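Local atomic coordinates of putative uncharacterized protein (Bacteroides vulgatus, PDB entry 4F7A), a protein that probably binds mucin O-glycans for nutrient uptake, as a SusD/RagB-family lipoprotein of the outer membrane. Residues A208-N213 with Q442-Y447; E153-F158 with L502-G507; V270-E275 with E293-V298. All blocks are in the same frame, centred on the assembly; numbering follows the deposited sequence.

Interaction 1: A208-N213 with Q442-Y447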
# COMPACT_ATOMS: atom_id res chain seq x y z
N ALA A 208 -3.52 -11.59 6.66
CA ALA A 208 -4.49 -12.15 7.59
C ALA A 208 -5.57 -11.15 7.96
O ALA A 208 -6.75 -11.48 7.93
CB ALA A 208 -3.77 -12.67 8.85
N MSE A 209 -5.18 -9.92 8.29
CA MSE A 209 -6.18 -8.91 8.60
C MSE A 209 -6.97 -8.52 7.35
O MSE A 209 -8.18 -8.33 7.43
CB MSE A 209 -5.58 -7.69 9.27
CG MSE A 209 -5.05 -7.95 10.65
SE MSE A 209 -6.26 -8.78 11.90
CE MSE A 209 -5.68 -10.59 11.70
N ARG A 210 -6.32 -8.49 6.20
CA ARG A 210 -7.03 -8.22 4.96
C ARG A 210 -8.23 -9.16 4.76
O ARG A 210 -9.29 -8.73 4.32
CB ARG A 210 -6.13 -8.34 3.72
CG ARG A 210 -6.84 -7.82 2.43
CD ARG A 210 -6.63 -6.32 2.20
NE ARG A 210 -5.29 -6.11 1.68
CZ ARG A 210 -4.33 -5.39 2.26
NH1 ARG A 210 -4.53 -4.74 3.39
NH2 ARG A 210 -3.13 -5.32 1.68
N VAL A 211 -8.06 -10.45 5.06
CA VAL A 211 -9.11 -11.42 4.79
C VAL A 211 -10.07 -11.60 5.99
O VAL A 211 -10.94 -12.45 5.93
CB VAL A 211 -8.57 -12.82 4.36
CG1 VAL A 211 -7.60 -12.67 3.19
CG2 VAL A 211 -7.91 -13.54 5.52
N SER A 212 -9.90 -10.80 7.05
CA SER A 212 -10.65 -11.02 8.31
C SER A 212 -12.17 -10.84 8.21
O SER A 212 -12.90 -11.49 8.96
CB SER A 212 -10.10 -10.17 9.45
OG SER A 212 -10.20 -8.78 9.16
N ASN A 213 -12.65 -9.99 7.29
CA ASN A 213 -14.09 -9.80 7.11
C ASN A 213 -14.71 -10.88 6.26
O ASN A 213 -15.81 -11.32 6.56
CB ASN A 213 -14.43 -8.45 6.49
CG ASN A 213 -14.16 -7.30 7.41
OD1 ASN A 213 -14.27 -7.42 8.66
ND2 ASN A 213 -13.87 -6.15 6.81
N GLN A 442 -8.53 1.07 3.08
CA GLN A 442 -9.71 1.92 3.02
C GLN A 442 -10.91 1.21 2.36
O GLN A 442 -12.05 1.29 2.83
CB GLN A 442 -9.38 3.21 2.30
CG GLN A 442 -10.54 4.20 2.25
CD GLN A 442 -11.44 4.04 1.05
OE1 GLN A 442 -11.08 3.43 0.04
NE2 GLN A 442 -12.63 4.63 1.13
N ARG A 443 -10.62 0.48 1.28
CA ARG A 443 -11.64 -0.31 0.61
C ARG A 443 -12.11 -1.48 1.46
O ARG A 443 -13.29 -1.80 1.46
CB ARG A 443 -11.15 -0.80 -0.76
CG ARG A 443 -10.97 0.36 -1.75
CD ARG A 443 -10.43 -0.10 -3.07
NE ARG A 443 -8.99 -0.35 -2.97
CZ ARG A 443 -8.35 -1.35 -3.57
NH1 ARG A 443 -9.01 -2.22 -4.33
NH2 ARG A 443 -7.04 -1.48 -3.41
N ARG A 444 -11.18 -2.08 2.20
CA ARG A 444 -11.48 -3.26 2.98
C ARG A 444 -12.34 -2.88 4.20
O ARG A 444 -13.34 -3.55 4.49
CB ARG A 444 -10.16 -3.92 3.42
CG ARG A 444 -10.26 -5.39 3.82
CD ARG A 444 -10.27 -5.69 5.29
NE ARG A 444 -9.13 -5.15 6.07
CZ ARG A 444 -9.06 -5.23 7.40
NH1 ARG A 444 -10.02 -5.82 8.11
NH2 ARG A 444 -8.04 -4.69 8.04
N THR A 445 -11.99 -1.79 4.86
CA THR A 445 -12.63 -1.47 6.16
C THR A 445 -13.60 -0.29 6.14
O THR A 445 -14.34 -0.08 7.12
CB THR A 445 -11.57 -1.10 7.20
OG1 THR A 445 -10.95 0.14 6.84
CG2 THR A 445 -10.48 -2.21 7.31
N GLY A 446 -13.53 0.54 5.10
CA GLY A 446 -14.28 1.80 5.05
C GLY A 446 -13.59 2.97 5.74
O GLY A 446 -14.15 4.09 5.79
N TYR A 447 -12.38 2.74 6.25
CA TYR A 447 -11.64 3.72 7.03
C TYR A 447 -10.27 4.00 6.41
O TYR A 447 -9.66 3.11 5.82
CB TYR A 447 -11.47 3.24 8.46
CG TYR A 447 -12.78 2.89 9.16
CD1 TYR A 447 -13.85 3.78 9.18
CD2 TYR A 447 -12.95 1.67 9.80
CE1 TYR A 447 -15.07 3.46 9.80
CE2 TYR A 447 -14.15 1.36 10.48
CZ TYR A 447 -15.22 2.25 10.44
OH TYR A 447 -16.41 1.94 11.08
O HOH W 1 -14.22 -6.13 3.89
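Arg-444 reaches across from the end of helix 435-445 and lays its guanidinium under the last turn of helix 193-210, joining two helices of the TPR-like helical core of this SusD homolog. Most of the surface buried here belongs to Arg-444, with Asn-213 and Arg-210 next. The arginine leaves its backbone with CG anti to N (chi1 -159°) and then bends at chi2 and chi3, which turns the flat end beneath the carbonyl of Met-209. Met-209 O sits 3.1 Å above the plane of the Arg-444 guanidinium, over its centre, a face-on approach and not a hydrogen bond. That oxygen is already taken by Ser-212, through both its backbone N and its hydroxyl, with Ser-212 OG 2.7 Å from Met-209 O on a lone pair. Thr-445 CG2 covers the opposite face of the guanidinium, so the group is sandwiched. Its N-H groups are used elsewhere: NH2 forms a salt bridge with Glu-441 and NH1 one with Glu-343. Glu-441 also pairs with Arg-210, and the shared carboxylate probably offsets the like charges of the two buried arginines. Nearer its backbone, the aliphatic part of Arg-444 lies against Arg-210, its own CD 3.3 Å from Arg-210 O. Asn-213 crosses Arg-444 at about a right angle; its OD1 accepts from Arg-347 and its ND2 also reaches Asn-509. The last link between the segments is a water that accepts from Asn-213 ND2 at 2.9 Å and donates to Arg-444 O at 2.8 Å.

Interaction 2: E153-F158 with L502-G507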
# COMPACT_ATOMS: atom_id res chain seq x y z
N GLU A 153 -7.97 -17.68 -4.21
CA GLU A 153 -6.93 -18.63 -4.55
C GLU A 153 -5.55 -17.98 -4.50
O GLU A 153 -4.57 -18.64 -4.10
CB GLU A 153 -7.17 -19.22 -5.94
CG GLU A 153 -8.31 -20.24 -5.93
CD GLU A 153 -8.94 -20.50 -7.32
OE1 GLU A 153 -8.61 -19.84 -8.34
OE2 GLU A 153 -9.81 -21.37 -7.39
N ALA A 154 -5.46 -16.73 -4.96
CA ALA A 154 -4.17 -16.00 -4.89
C ALA A 154 -3.75 -15.82 -3.44
O ALA A 154 -2.58 -16.05 -3.10
CB ALA A 154 -4.27 -14.64 -5.61
N TYR A 155 -4.68 -15.38 -2.58
CA TYR A 155 -4.38 -15.25 -1.13
C TYR A 155 -3.91 -16.57 -0.50
O TYR A 155 -2.92 -16.62 0.23
CB TYR A 155 -5.56 -14.63 -0.37
CG TYR A 155 -5.37 -13.12 -0.26
CD1 TYR A 155 -5.59 -12.28 -1.34
CD2 TYR A 155 -4.92 -12.54 0.92
CE1 TYR A 155 -5.37 -10.89 -1.26
CE2 TYR A 155 -4.72 -11.16 1.01
CZ TYR A 155 -4.92 -10.34 -0.08
OH TYR A 155 -4.68 -8.99 0.03
N LYS A 156 -4.61 -17.65 -0.82
CA LYS A 156 -4.20 -18.94 -0.30
C LYS A 156 -2.80 -19.28 -0.81
O LYS A 156 -1.98 -19.79 -0.06
CB LYS A 156 -5.24 -20.02 -0.64
CG LYS A 156 -6.50 -19.85 0.23
CD LYS A 156 -7.57 -20.92 0.00
CE LYS A 156 -8.77 -20.66 0.94
NZ LYS A 156 -9.87 -21.64 0.74
N ALA A 157 -2.52 -19.00 -2.08
CA ALA A 157 -1.16 -19.26 -2.60
C ALA A 157 -0.12 -18.38 -1.88
O ALA A 157 0.99 -18.84 -1.58
CB ALA A 157 -1.11 -19.07 -4.12
N PHE A 158 -0.48 -17.13 -1.56
CA PHE A 158 0.44 -16.26 -0.82
C PHE A 158 0.78 -16.87 0.54
O PHE A 158 1.95 -16.90 0.93
CB PHE A 158 -0.13 -14.87 -0.56
CG PHE A 158 -0.45 -14.08 -1.77
CD1 PHE A 158 0.20 -14.26 -2.97
CD2 PHE A 158 -1.40 -13.07 -1.68
CE1 PHE A 158 -0.13 -13.49 -4.06
CE2 PHE A 158 -1.71 -12.32 -2.75
CZ PHE A 158 -1.06 -12.53 -3.96
N LEU A 502 -13.95 -6.40 -4.58
CA LEU A 502 -13.03 -7.53 -4.55
C LEU A 502 -13.46 -8.52 -3.48
O LEU A 502 -14.28 -8.20 -2.62
CB LEU A 502 -11.60 -7.04 -4.33
CG LEU A 502 -11.13 -6.09 -5.43
CD1 LEU A 502 -9.67 -5.71 -5.21
CD2 LEU A 502 -11.36 -6.72 -6.83
N TRP A 503 -12.94 -9.74 -3.56
CA TRP A 503 -13.29 -10.82 -2.66
C TRP A 503 -13.19 -10.43 -1.17
O TRP A 503 -14.10 -10.71 -0.38
CB TRP A 503 -12.44 -12.07 -2.96
CG TRP A 503 -12.56 -13.20 -1.94
CD1 TRP A 503 -13.62 -14.06 -1.76
CD2 TRP A 503 -11.57 -13.58 -0.99
NE1 TRP A 503 -13.33 -14.96 -0.75
CE2 TRP A 503 -12.08 -14.68 -0.26
CE3 TRP A 503 -10.28 -13.13 -0.70
CZ2 TRP A 503 -11.34 -15.32 0.74
CZ3 TRP A 503 -9.56 -13.75 0.32
CH2 TRP A 503 -10.09 -14.83 1.02
N TRP A 504 -12.11 -9.76 -0.79
CA TRP A 504 -11.93 -9.37 0.63
C TRP A 504 -12.74 -8.18 1.10
O TRP A 504 -12.74 -7.88 2.29
CB TRP A 504 -10.46 -9.18 1.01
CG TRP A 504 -9.58 -8.33 0.11
CD1 TRP A 504 -8.47 -8.76 -0.55
CD2 TRP A 504 -9.66 -6.91 -0.14
NE1 TRP A 504 -7.87 -7.73 -1.21
CE2 TRP A 504 -8.59 -6.58 -0.99
CE3 TRP A 504 -10.53 -5.91 0.25
CZ2 TRP A 504 -8.35 -5.29 -1.43
CZ3 TRP A 504 -10.33 -4.64 -0.19
CH2 TRP A 504 -9.25 -4.33 -1.04
N ASP A 505 -13.46 -7.56 0.18
CA ASP A 505 -14.29 -6.38 0.42
C ASP A 505 -15.73 -6.87 0.56
O ASP A 505 -16.39 -7.16 -0.45
CB ASP A 505 -14.14 -5.41 -0.76
CG ASP A 505 -15.01 -4.18 -0.67
OD1 ASP A 505 -15.79 -4.05 0.30
OD2 ASP A 505 -14.91 -3.34 -1.59
N THR A 506 -16.20 -6.97 1.80
CA THR A 506 -17.57 -7.44 2.07
C THR A 506 -18.55 -6.29 2.22
O THR A 506 -19.74 -6.51 2.35
CB THR A 506 -17.61 -8.27 3.37
OG1 THR A 506 -17.17 -7.45 4.45
CG2 THR A 506 -16.70 -9.49 3.25
N GLY A 507 -18.06 -5.06 2.25
CA GLY A 507 -18.92 -3.91 2.44
C GLY A 507 -19.22 -3.61 3.89
O GLY A 507 -19.91 -2.64 4.18
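Tyr-155, on helix 151-174, meets two consecutive tryptophans of the 502-507 loop, Trp-503 at the root of its side chain and Trp-504 at its far end. The apolar contacts come first. Trp-503 brings the benzo corner of its indole to the tyrosine, CZ3 lying 4.2 Å from Tyr-155 CB. Trp-504 offers the pyrrole part of its indole, and its CD1 comes within 3.8 Å of Tyr-155 CE1. The Tyr-155 ring and the five-membered ring of Trp-504 have planes at 74° and centroids 5.5 Å apart, and the approach is oblique. Trp-504 has CG lodged between its backbone N and carbonyl carbon (chi1 49°), which swings the indole to the phenol end of the tyrosine. The polar contacts go through a third party: Tyr-155 OH and Trp-504 NE1 both hydrogen-bond to Asp-130 OD1, on helix 111-132, so one carboxylate oxygen ties the two ring ends together. A phenylalanine in place of Tyr-155 would probably keep much of the ring packing but leave Asp-130 without one of its two ring-borne partners. One backbone bond shapes the loop: Asp-505 N to Leu-502 O, 3.0 Å, closes a type I beta turn with both tryptophans at its corners. This is a beta turn near the chain's C-terminal end packed by its two central aromatic residues onto the helical core of a SusD-like fold.

Interaction 3: V270-E275 with E293-V298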
# COMPACT_ATOMS: atom_id res chain seq x y z
N VAL A 270 -7.55 15.54 8.44
CA VAL A 270 -7.12 14.73 9.55
C VAL A 270 -5.93 15.35 10.29
O VAL A 270 -5.96 15.52 11.50
CB VAL A 270 -6.81 13.26 9.09
CG1 VAL A 270 -6.13 12.49 10.18
CG2 VAL A 270 -8.10 12.57 8.63
N LEU A 271 -4.87 15.68 9.57
CA LEU A 271 -3.67 16.13 10.22
C LEU A 271 -3.85 17.52 10.85
O LEU A 271 -3.32 17.78 11.94
CB LEU A 271 -2.49 16.06 9.26
CG LEU A 271 -2.05 14.67 8.76
CD1 LEU A 271 -0.84 14.79 7.79
CD2 LEU A 271 -1.71 13.74 9.88
N ASN A 272 -4.61 18.40 10.20
CA ASN A 272 -4.91 19.71 10.81
C ASN A 272 -5.77 19.55 12.07
O ASN A 272 -5.47 20.13 13.10
CB ASN A 272 -5.66 20.65 9.86
CG ASN A 272 -4.73 21.32 8.85
OD1 ASN A 272 -3.71 21.86 9.22
ND2 ASN A 272 -5.14 21.33 7.57
N GLY A 273 -6.84 18.79 11.97
CA GLY A 273 -7.76 18.67 13.12
C GLY A 273 -7.14 17.97 14.32
O GLY A 273 -7.42 18.32 15.46
N TYR A 274 -6.29 16.98 14.07
CA TYR A 274 -5.57 16.28 15.13
C TYR A 274 -4.35 17.06 15.65
O TYR A 274 -3.67 16.62 16.58
CB TYR A 274 -5.11 14.91 14.62
CG TYR A 274 -6.18 13.85 14.44
CD1 TYR A 274 -7.47 14.00 14.92
CD2 TYR A 274 -5.86 12.65 13.81
CE1 TYR A 274 -8.42 13.01 14.75
CE2 TYR A 274 -6.80 11.65 13.63
CZ TYR A 274 -8.08 11.83 14.13
OH TYR A 274 -9.01 10.85 14.01
N GLU A 275 -4.05 18.22 15.04
CA GLU A 275 -2.86 19.02 15.36
C GLU A 275 -1.66 18.10 15.36
O GLU A 275 -0.86 18.09 16.30
CB GLU A 275 -3.05 19.78 16.69
CG GLU A 275 -4.21 20.77 16.60
CD GLU A 275 -4.29 21.75 17.78
OE1 GLU A 275 -4.21 21.31 18.94
OE2 GLU A 275 -4.45 22.95 17.54
N GLU A 293 0.37 30.05 5.99
CA GLU A 293 0.71 29.25 7.15
C GLU A 293 -0.26 28.06 7.34
O GLU A 293 -0.18 27.35 8.34
CB GLU A 293 0.70 30.13 8.41
CG GLU A 293 1.62 31.33 8.34
CD GLU A 293 1.56 32.15 9.61
OE1 GLU A 293 1.88 31.58 10.68
OE2 GLU A 293 1.18 33.34 9.56
N GLU A 294 -1.16 27.84 6.40
CA GLU A 294 -2.13 26.76 6.51
C GLU A 294 -1.74 25.57 5.63
O GLU A 294 -1.01 25.71 4.63
CB GLU A 294 -3.52 27.27 6.11
CG GLU A 294 -4.07 28.32 7.07
CD GLU A 294 -5.08 29.24 6.40
OE1 GLU A 294 -5.91 28.74 5.62
OE2 GLU A 294 -5.02 30.47 6.61
N TYR A 295 -2.23 24.41 6.02
CA TYR A 295 -2.07 23.21 5.19
C TYR A 295 -3.38 22.99 4.47
O TYR A 295 -4.41 22.73 5.09
CB TYR A 295 -1.72 22.00 6.05
CG TYR A 295 -0.32 22.14 6.62
CD1 TYR A 295 -0.08 22.86 7.78
CD2 TYR A 295 0.77 21.56 5.97
CE1 TYR A 295 1.22 23.01 8.29
CE2 TYR A 295 2.06 21.70 6.46
CZ TYR A 295 2.28 22.41 7.62
OH TYR A 295 3.56 22.54 8.08
N LEU A 296 -3.33 23.06 3.15
CA LEU A 296 -4.52 22.94 2.31
C LEU A 296 -4.37 21.74 1.40
O LEU A 296 -3.38 21.64 0.68
CB LEU A 296 -4.73 24.20 1.48
CG LEU A 296 -4.93 25.52 2.20
CD1 LEU A 296 -5.15 26.65 1.18
CD2 LEU A 296 -6.13 25.45 3.20
N GLY A 297 -5.34 20.82 1.45
CA GLY A 297 -5.37 19.64 0.62
C GLY A 297 -6.32 19.73 -0.56
O GLY A 297 -7.39 20.33 -0.48
N VAL A 298 -5.92 19.12 -1.67
CA VAL A 298 -6.71 19.12 -2.88
C VAL A 298 -7.89 18.17 -2.79
O VAL A 298 -7.71 16.98 -2.52
CB VAL A 298 -5.81 18.76 -4.09
CG1 VAL A 298 -6.60 18.79 -5.41
CG2 VAL A 298 -4.58 19.74 -4.13
O HOH W 2 -3.61 24.43 8.49
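Asn-272 and Tyr-295 carry the whole contact, the asparagine amide lying against the backbone and CB of the tyrosine. Asn-272 ND2 donates to Tyr-295 O at 2.9 Å, with an N-H...O angle of 152°. The acceptor lies close to the amide plane of the asparagine, whereas the donor stands 21° from the plane of the tyrosine carbonyl. The other arm of the same amide works through solvent: a water donates to Asn-272 OD1 at 2.7 Å and accepts from Tyr-295 N at 2.8 Å. One side-chain amide thus serves both the N-H and the C=O of a single residue, the C=O directly and the N-H through water. Asn-272 OD1 also comes 3.7 Å from Tyr-295 CB, and the bridging water sits at the edge of the phenol ring, in its plane. Asn-272 has CG anti to its carbonyl carbon (chi1 -79°), which carries the amide across to the loop. Farther out, the Tyr-295 side chain, its end leading away from the helix, packs on Ile-279 and Ser-280 of helix 279-282 and on Met-263. Ile-279 touches Asn-272 as well, so the short helix lies against both partners. The loop is held beyond the tyrosine by backbone bonds of Glu-294 with Ala-286 and of Val-298 with Met-263 and Ala-265. On the helix side, Glu-275 N bonds to Asn-272 O at 3.1 Å as the chain turns with positive phi. The contact therefore pairs a helix C-terminus closed by a Schellman motif with an extended loop segment, at the surface of the SusD-like fold.

In the fold
Interactions 1 and 2 are buried and adjoin each other, their centres about 10 Å apart, while interaction 3 lies at the surface, on the opposite side of the chain's centre from interaction 2. Arg-210 of interaction 1 packs on both Tyr-155 and Trp-504 of interaction 2, and Asp-130 serves both, bonding to Arg-210 as well as to the two rings. Chemistry follows place: interaction 1 buries arginines among carboxylates, interaction 2 packs aromatic rings, and interaction 3 relies on one amide and a water. Along the chain they are nested, 3 inside 1 and 1 inside 2; the two buried contacts join segments over 200 residues apart, the surface one segments 18 apart.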